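Local atomic coordinates of glycosyltransferase (Streptomyces viridochromogenes, PDB entry 2IUY), a protein that probably transfers a sugar from a nucleotide-bound donor with retention of anomeric configuration, as a GT4-family enzyme of avilamycin A biosynthesis. Residues Phe164-Met168 / Arg225-Leu229; Ala181-His185 / Tyr210-Val214; His233-Ser239 / Thr266-Thr271. All coordinates share one frame; numbering follows the deposited sequence.

Strand 165-168 of interaction 1 lies beside strand 234-237 of interaction 3 in the parallel sheet of one Rossmann-type domain of a GT-B glycosyltransferase; their contact centres are about 10 Å apart, and L229 O meets T266 OG1 at 2.6 Å in a probable hydrogen bond. Interaction 2, about 15 Å from interaction 1 and 14 Å from interaction 3 between centres, joins them through helix 177-187: L165 CD1 packs on A184 CA at 3.8 Å, and F183 CZ on V269 CG1 at 3.9 Å. Interaction 1 holds R225 of the UDP site. The S239 side chain of interaction 3 comes within about 4 Å of that of UDP-binding K175, whereas the A181 side chain of interaction 2 is about 12 Å from it.

Interaction 1. Residues Phe164-Met168 / Arg225-Leu229; sequences FLLFM and RLDLL
M168, present as selenomethionine, reaches from the strand to the helix between R225 and L229. From CB the chain runs out straight, with CG anti to the backbone N (chi1 -178°) and chi2 also extended, which carries the selenium over to the helix. SE lies 3.8 Å from L229 CD1 and near R225 NE, approaching the guanidinium obliquely. There the chain bends (chi3 -80°) and turns the terminal methyl toward the R225 end of the segment: CE rests 3.8 Å from R225 CG and lies near R225 O, with L228 CB a little farther off. In this Rossmann-like half of a GT-B fold, helix 222-231 links strands 214-216 and 234-237; the N-to-C directions of residues 225-229 and strand 165-168 differ by 136°. Two residues back, L166 points the same way and brings CD2 to 3.6 Å from L228 O and 4.1 Å from L229 CD1. The far end belongs to F164, whose ring atom CZ meets L228 CD2 at 3.8 Å, the two side chains crossing at about a right angle. R225, a UDP-binding residue, has L229 CD2 over one face of its guanidinium, toward the rim; NH2 forms a salt bridge with E260, likewise a UDP-binding residue, and the group makes a cation-pi contact with W34.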
loop_
_atom_site.group_PDB
_atom_site.type_symbol
_atom_site.label_atom_id
_atom_site.label_comp_id
_atom_site.label_asym_id
_atom_site.label_seq_id
_atom_site.Cartn_x
_atom_site.Cartn_y
_atom_site.Cartn_z
ATOM N N PHE A 164 -4.817 -12.370 18.875
ATOM C CA PHE A 164 -3.460 -12.041 18.401
ATOM C C PHE A 164 -3.409 -10.615 17.812
ATOM O O PHE A 164 -4.401 -10.156 17.224
ATOM C CB PHE A 164 -2.934 -13.112 17.430
ATOM C CG PHE A 164 -3.633 -13.136 16.053
ATOM C CD1 PHE A 164 -3.233 -12.268 15.011
ATOM C CD2 PHE A 164 -4.670 -14.038 15.801
ATOM C CE1 PHE A 164 -3.856 -12.299 13.772
ATOM C CE2 PHE A 164 -5.308 -14.056 14.570
ATOM C CZ PHE A 164 -4.910 -13.179 13.554
ATOM N N LEU A 165 -2.273 -9.926 17.998
ATOM C CA LEU A 165 -1.953 -8.679 17.238
ATOM C C LEU A 165 -1.272 -9.088 15.916
ATOM O O LEU A 165 -0.878 -10.246 15.775
ATOM C CB LEU A 165 -1.096 -7.722 18.048
ATOM C CG LEU A 165 -1.651 -7.327 19.439
ATOM C CD1 LEU A 165 -0.769 -6.269 20.187
ATOM C CD2 LEU A 165 -3.101 -6.852 19.348
ATOM N N LEU A 166 -1.207 -8.204 14.934
ATOM C CA LEU A 166 -0.780 -8.648 13.608
ATOM C C LEU A 166 0.180 -7.658 13.000
ATOM O O LEU A 166 -0.129 -6.469 12.939
ATOM C CB LEU A 166 -1.954 -8.844 12.645
ATOM C CG LEU A 166 -1.581 -9.179 11.188
ATOM C CD1 LEU A 166 -0.986 -10.585 11.041
ATOM C CD2 LEU A 166 -2.823 -9.063 10.272
ATOM N N PHE A 167 1.340 -8.162 12.557
ATOM C CA PHE A 167 2.244 -7.348 11.802
ATOM C C PHE A 167 2.271 -7.940 10.392
ATOM O O PHE A 167 2.490 -9.127 10.236
ATOM C CB PHE A 167 3.647 -7.328 12.450
ATOM C CG PHE A 167 4.682 -6.664 11.607
ATOM C CD1 PHE A 167 5.046 -5.329 11.842
ATOM C CD2 PHE A 167 5.311 -7.372 10.556
ATOM C CE1 PHE A 167 6.028 -4.698 11.014
ATOM C CE2 PHE A 167 6.275 -6.751 9.746
ATOM C CZ PHE A 167 6.627 -5.402 9.998
HETATM N N MSE A 168 2.044 -7.104 9.383
HETATM C CA MSE A 168 1.971 -7.587 8.025
HETATM C C MSE A 168 2.796 -6.718 7.088
HETATM O O MSE A 168 2.395 -5.591 6.732
HETATM C CB MSE A 168 0.500 -7.707 7.555
HETATM C CG MSE A 168 0.442 -8.257 6.148
HETATM SE SE MSE A 168 -1.333 -8.655 5.599
HETATM C CE MSE A 168 -1.508 -10.374 6.502
ATOM N N ARG A 225 -4.245 -14.420 4.073
ATOM C CA ARG A 225 -3.980 -13.006 4.217
ATOM C C ARG A 225 -5.205 -12.155 4.651
ATOM O O ARG A 225 -5.136 -11.328 5.574
ATOM C CB ARG A 225 -3.456 -12.516 2.890
ATOM C CG ARG A 225 -2.776 -11.194 2.969
ATOM C CD ARG A 225 -2.712 -10.533 1.601
ATOM N NE ARG A 225 -2.111 -9.233 1.797
ATOM C CZ ARG A 225 -2.717 -8.073 1.558
ATOM N NH1 ARG A 225 -3.939 -8.020 1.034
ATOM N NH2 ARG A 225 -2.053 -6.970 1.833
ATOM N N LEU A 226 -6.324 -12.397 3.962
ATOM C CA LEU A 226 -7.592 -11.742 4.207
ATOM C C LEU A 226 -8.198 -12.083 5.541
ATOM O O LEU A 226 -8.669 -11.195 6.245
ATOM C CB LEU A 226 -8.569 -12.165 3.130
ATOM C CG LEU A 226 -8.300 -11.781 1.696
ATOM C CD1 LEU A 226 -9.598 -12.163 0.958
ATOM C CD2 LEU A 226 -7.911 -10.256 1.531
ATOM N N ASP A 227 -8.199 -13.376 5.880
ATOM C CA ASP A 227 -8.677 -13.812 7.190
ATOM C C ASP A 227 -7.830 -13.222 8.324
ATOM O O ASP A 227 -8.381 -12.773 9.327
ATOM C CB ASP A 227 -8.661 -15.339 7.304
ATOM C CG ASP A 227 -9.673 -16.018 6.376
ATOM O OD1 ASP A 227 -10.808 -15.507 6.266
ATOM O OD2 ASP A 227 -9.333 -17.078 5.783
ATOM N N LEU A 228 -6.505 -13.221 8.172
ATOM C CA LEU A 228 -5.608 -12.636 9.200
ATOM C C LEU A 228 -5.925 -11.160 9.434
ATOM O O LEU A 228 -6.054 -10.696 10.567
ATOM C CB LEU A 228 -4.135 -12.828 8.781
ATOM C CG LEU A 228 -3.538 -14.240 8.911
ATOM C CD1 LEU A 228 -2.094 -14.248 8.352
ATOM C CD2 LEU A 228 -3.551 -14.706 10.361
ATOM N N LEU A 229 -6.084 -10.429 8.335
ATOM C CA LEU A 229 -6.426 -8.996 8.384
ATOM C C LEU A 229 -7.691 -8.715 9.195
ATOM O O LEU A 229 -7.726 -7.795 10.026
ATOM C CB LEU A 229 -6.597 -8.455 6.962
ATOM C CG LEU A 229 -5.596 -7.527 6.266
ATOM C CD1 LEU A 229 -4.393 -7.023 7.079
ATOM C CD2 LEU A 229 -5.231 -8.000 4.834
#

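Interaction 2. Residues Ala181-His185 / Tyr210-Val214; sequences AAFAH and YGSTV
Y210 lays one face of its ring over the backbone of helix 177-187, with A182 N 4.0 Å above the centre of the ring and the carbonyl carbon of A181 displaced toward the rim. The outer end of the tyrosine continues along A182: CZ approaches both CA and CB of that residue, and OH lies 3.5 Å from A182 CB. Its inner end packs against A181, whose CB is 3.6 Å from Y210 CB. The same alanine methyl is pressed by V214 CG1 at 3.5 Å, a tighter carbon pair than usual.

One turn further along the helix, H185 swings its imidazole beside the tyrosine. CG is anti to the backbone N (chi1 177°), and the side chain crosses Y210 at about a right angle, with CB 3.7 Å from Y210 CD1. The two ring planes are inclined at 56°, an oblique pairing. T213, three residues after Y210, divides its two branches: OG1 lies at the edge of the imidazole, near its plane and 3.8 Å from H185 CD2, while CG2 reaches A181 O and A184 CB.

The contact joins helix 177-187 to the turn that leads from helix 200-210 into the edge strand 214-216, and both flank strand 191-194 of the parallel sheet. L191 of that strand touches A181, A184, T213 and V214 alike, and T291 touches both A182 and Y210. The turn is closed by Y210 O, which accepts from T213 N (2.9 Å) and V214 N (3.0 Å), while A181 O is bonded to H185 N. With these backbone groups paired within their own segments and no hydrogen bond crossing the interface, cohesion rests on van der Waals contact, and the small alanines let the flat tyrosine ring lie close to the helix backbone.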
loop_
_atom_site.group_PDB
_atom_site.type_symbol
_atom_site.label_atom_id
_atom_site.label_comp_id
_atom_site.label_asym_id
_atom_site.label_seq_id
_atom_site.Cartn_x
_atom_site.Cartn_y
_atom_site.Cartn_z
ATOM N N ALA A 181 6.909 -6.165 18.040
ATOM C CA ALA A 181 7.067 -7.274 19.029
ATOM C C ALA A 181 7.045 -6.690 20.452
ATOM O O ALA A 181 6.300 -7.185 21.322
ATOM C CB ALA A 181 8.357 -8.093 18.771
ATOM N N ALA A 182 7.790 -5.598 20.663
ATOM C CA ALA A 182 7.835 -4.911 21.955
ATOM C C ALA A 182 6.439 -4.432 22.384
ATOM O O ALA A 182 6.065 -4.511 23.539
ATOM C CB ALA A 182 8.802 -3.700 21.901
ATOM N N PHE A 183 5.674 -3.885 21.459
ATOM C CA PHE A 183 4.370 -3.357 21.854
ATOM C C PHE A 183 3.411 -4.512 22.248
ATOM O O PHE A 183 2.699 -4.444 23.268
ATOM C CB PHE A 183 3.810 -2.407 20.765
ATOM C CG PHE A 183 2.460 -1.818 21.116
ATOM C CD1 PHE A 183 2.370 -0.565 21.712
ATOM C CD2 PHE A 183 1.293 -2.513 20.832
ATOM C CE1 PHE A 183 1.160 -0.032 22.068
ATOM C CE2 PHE A 183 0.046 -1.972 21.195
ATOM C CZ PHE A 183 -0.014 -0.715 21.800
ATOM N N ALA A 184 3.397 -5.564 21.433
ATOM C CA ALA A 184 2.639 -6.783 21.738
ATOM C C ALA A 184 3.089 -7.340 23.085
ATOM O O ALA A 184 2.253 -7.577 23.949
ATOM C CB ALA A 184 2.824 -7.840 20.636
ATOM N N HIS A 185 4.392 -7.572 23.252
ATOM C CA HIS A 185 4.948 -7.949 24.568
ATOM C C HIS A 185 4.407 -7.089 25.757
ATOM O O HIS A 185 3.962 -7.631 26.768
ATOM C CB HIS A 185 6.476 -7.983 24.540
ATOM C CG HIS A 185 7.085 -8.291 25.875
ATOM N ND1 HIS A 185 7.505 -7.309 26.746
ATOM C CD2 HIS A 185 7.287 -9.469 26.508
ATOM C CE1 HIS A 185 7.965 -7.872 27.849
ATOM N NE2 HIS A 185 7.839 -9.182 27.731
ATOM N N TYR A 210 12.016 -11.293 21.876
ATOM C CA TYR A 210 10.562 -11.429 21.979
ATOM C C TYR A 210 10.016 -12.746 21.445
ATOM O O TYR A 210 8.865 -12.810 21.023
ATOM C CB TYR A 210 9.880 -10.259 21.257
ATOM C CG TYR A 210 10.299 -8.939 21.822
ATOM C CD1 TYR A 210 9.835 -8.522 23.069
ATOM C CD2 TYR A 210 11.181 -8.114 21.125
ATOM C CE1 TYR A 210 10.234 -7.296 23.622
ATOM C CE2 TYR A 210 11.577 -6.893 21.655
ATOM C CZ TYR A 210 11.087 -6.477 22.897
ATOM O OH TYR A 210 11.481 -5.264 23.434
ATOM N N GLY A 211 10.825 -13.810 21.511
ATOM C CA GLY A 211 10.399 -15.138 21.003
ATOM C C GLY A 211 9.014 -15.620 21.466
ATOM O O GLY A 211 8.209 -16.127 20.668
ATOM N N SER A 212 8.738 -15.445 22.748
ATOM C CA SER A 212 7.517 -15.964 23.353
ATOM C C SER A 212 6.314 -15.121 22.931
ATOM O O SER A 212 5.167 -15.524 23.065
ATOM C CB SER A 212 7.652 -16.036 24.872
ATOM O OG SER A 212 7.773 -14.739 25.451
ATOM N N THR A 213 6.593 -13.946 22.393
ATOM C CA THR A 213 5.569 -13.047 21.857
ATOM C C THR A 213 5.277 -13.319 20.385
ATOM O O THR A 213 4.111 -13.403 20.003
ATOM C CB THR A 213 6.034 -11.625 22.032
ATOM O OG1 THR A 213 6.086 -11.378 23.420
ATOM C CG2 THR A 213 5.094 -10.559 21.333
ATOM N N VAL A 214 6.338 -13.463 19.570
ATOM C CA VAL A 214 6.185 -13.480 18.141
ATOM C C VAL A 214 5.879 -14.869 17.594
ATOM O O VAL A 214 6.395 -15.884 18.101
ATOM C CB VAL A 214 7.373 -12.801 17.396
ATOM C CG1 VAL A 214 7.604 -11.410 17.986
ATOM C CG2 VAL A 214 8.663 -13.675 17.447
#

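Interaction 3. Residues His233-Ser239 / Thr266-Thr271; sequences HAVLAMS and TPVVGT
Strands 234-237 and 268-270 run parallel, their directions 22° apart, and are joined by four backbone hydrogen bonds. V235 gives its N-H to P267 O (3.0 Å) and takes the V269 N-H on its O (2.8 Å); A237 then repeats the pattern, its N bonding to V269 O (2.9 Å) and its O receiving T271 N in a longer bond. V269 O is also approached by the CA of L236, a CA-H...O contact.

Side chains alternate between the two faces. L236 and V269 run alongside each other from the same face, with L236 CD2 3.8 Å from V269 CB; F183 of helix 177-187 covers both. V235, A237 and V268 share the opposite face, beneath helix 256-263, where A261 touches both valines and V257, a UDP-binding residue, touches V235 and A237. Strand, helix 256-263 and strand thus form a beta-alpha-beta crossover. At the start of the pair, T266 turns its methyl inward, CG2 meeting V235 CG2 at 3.8 Å.

Past the strand ends, T271 has OG1 between its backbone N and carbonyl carbon (chi1 61°), where it donates to S239 O at 2.7 Å, in the carbonyl plane on a lone pair. S239 OG bonds in turn to E252. This side-chain bond carries the pairing beyond the last backbone bond of this strand pair, so that the loop holding S239, next to UDP-binding K175, is tied to the neighbouring strand end.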
loop_
_atom_site.group_PDB
_atom_site.type_symbol
_atom_site.label_atom_id
_atom_site.label_comp_id
_atom_site.label_asym_id
_atom_site.label_seq_id
_atom_site.Cartn_x
_atom_site.Cartn_y
_atom_site.Cartn_z
ATOM N N HIS A 233 -6.851 -8.971 16.452
ATOM C CA HIS A 233 -7.301 -7.961 17.406
ATOM C C HIS A 233 -6.938 -6.514 16.944
ATOM O O HIS A 233 -7.743 -5.572 17.030
ATOM C CB HIS A 233 -6.763 -8.304 18.811
ATOM C CG HIS A 233 -7.265 -7.390 19.884
ATOM N ND1 HIS A 233 -8.355 -7.696 20.667
ATOM C CD2 HIS A 233 -6.862 -6.157 20.274
ATOM C CE1 HIS A 233 -8.600 -6.697 21.500
ATOM N NE2 HIS A 233 -7.714 -5.744 21.277
ATOM N N ALA A 234 -5.714 -6.334 16.444
ATOM C CA ALA A 234 -5.296 -5.038 15.941
ATOM C C ALA A 234 -4.132 -5.297 15.037
ATOM O O ALA A 234 -3.495 -6.330 15.148
ATOM C CB ALA A 234 -4.879 -4.034 17.095
ATOM N N VAL A 235 -3.882 -4.350 14.134
ATOM C CA VAL A 235 -2.702 -4.396 13.267
ATOM C C VAL A 235 -1.733 -3.343 13.782
ATOM O O VAL A 235 -2.148 -2.289 14.226
ATOM C CB VAL A 235 -3.102 -4.163 11.768
ATOM C CG1 VAL A 235 -1.895 -3.722 10.921
ATOM C CG2 VAL A 235 -3.755 -5.459 11.198
ATOM N N LEU A 236 -0.452 -3.655 13.735
ATOM C CA LEU A 236 0.613 -2.793 14.214
ATOM C C LEU A 236 1.422 -2.359 12.988
ATOM O O LEU A 236 2.030 -3.189 12.273
ATOM C CB LEU A 236 1.497 -3.567 15.207
ATOM C CG LEU A 236 0.835 -4.291 16.395
ATOM C CD1 LEU A 236 1.934 -4.822 17.410
ATOM C CD2 LEU A 236 -0.189 -3.407 17.146
ATOM N N ALA A 237 1.377 -1.063 12.717
ATOM C CA ALA A 237 2.120 -0.463 11.599
ATOM C C ALA A 237 3.159 0.459 12.212
ATOM O O ALA A 237 2.869 1.603 12.549
ATOM C CB ALA A 237 1.151 0.324 10.699
HETATM N N MSE A 238 4.380 -0.050 12.370
HETATM C CA MSE A 238 5.356 0.553 13.309
HETATM C C MSE A 238 6.598 1.055 12.625
HETATM O O MSE A 238 7.680 0.941 13.172
HETATM C CB MSE A 238 5.755 -0.491 14.365
HETATM C CG MSE A 238 4.579 -1.143 15.105
HETATM SE SE MSE A 238 3.542 0.065 16.168
HETATM C CE MSE A 238 4.838 0.303 17.664
ATOM N N SER A 239 6.423 1.646 11.444
ATOM C CA SER A 239 7.522 2.141 10.648
ATOM C C SER A 239 8.352 3.084 11.516
ATOM O O SER A 239 7.802 3.820 12.334
ATOM C CB SER A 239 7.032 2.800 9.352
ATOM O OG SER A 239 6.404 1.845 8.501
ATOM N N THR A 266 -10.563 -3.928 11.244
ATOM C CA THR A 266 -9.465 -4.084 12.207
ATOM C C THR A 266 -8.755 -2.753 12.470
ATOM O O THR A 266 -8.193 -2.138 11.550
ATOM C CB THR A 266 -8.455 -5.222 11.762
ATOM O OG1 THR A 266 -9.175 -6.465 11.699
ATOM C CG2 THR A 266 -7.185 -5.377 12.733
ATOM N N PRO A 267 -8.723 -2.343 13.740
ATOM C CA PRO A 267 -8.119 -1.059 14.087
ATOM C C PRO A 267 -6.586 -1.179 14.030
ATOM O O PRO A 267 -6.043 -2.286 13.911
ATOM C CB PRO A 267 -8.639 -0.811 15.519
ATOM C CG PRO A 267 -8.702 -2.237 16.115
ATOM C CD PRO A 267 -9.172 -3.105 14.939
ATOM N N VAL A 268 -5.904 -0.049 14.143
ATOM C CA VAL A 268 -4.476 0.003 13.871
ATOM C C VAL A 268 -3.792 0.745 14.985
ATOM O O VAL A 268 -4.221 1.799 15.371
ATOM C CB VAL A 268 -4.181 0.685 12.488
ATOM C CG1 VAL A 268 -2.665 0.734 12.208
ATOM C CG2 VAL A 268 -4.900 -0.071 11.366
ATOM N N VAL A 269 -2.732 0.167 15.525
ATOM C CA VAL A 269 -1.774 0.952 16.304
ATOM C C VAL A 269 -0.568 1.239 15.403
ATOM O O VAL A 269 -0.018 0.326 14.839
ATOM C CB VAL A 269 -1.278 0.170 17.546
ATOM C CG1 VAL A 269 -0.111 0.950 18.252
ATOM C CG2 VAL A 269 -2.426 -0.124 18.466
ATOM N N GLY A 270 -0.163 2.495 15.271
ATOM C CA GLY A 270 1.044 2.792 14.532
ATOM C C GLY A 270 1.906 3.880 15.182
ATOM O O GLY A 270 1.501 4.531 16.126
ATOM N N THR A 271 3.097 4.057 14.650
ATOM C CA THR A 271 3.905 5.222 14.930
ATOM C C THR A 271 3.355 6.404 14.112
ATOM O O THR A 271 2.346 6.244 13.418
ATOM C CB THR A 271 5.351 4.966 14.531
ATOM O OG1 THR A 271 5.381 4.696 13.116
ATOM C CG2 THR A 271 5.915 3.769 15.321
#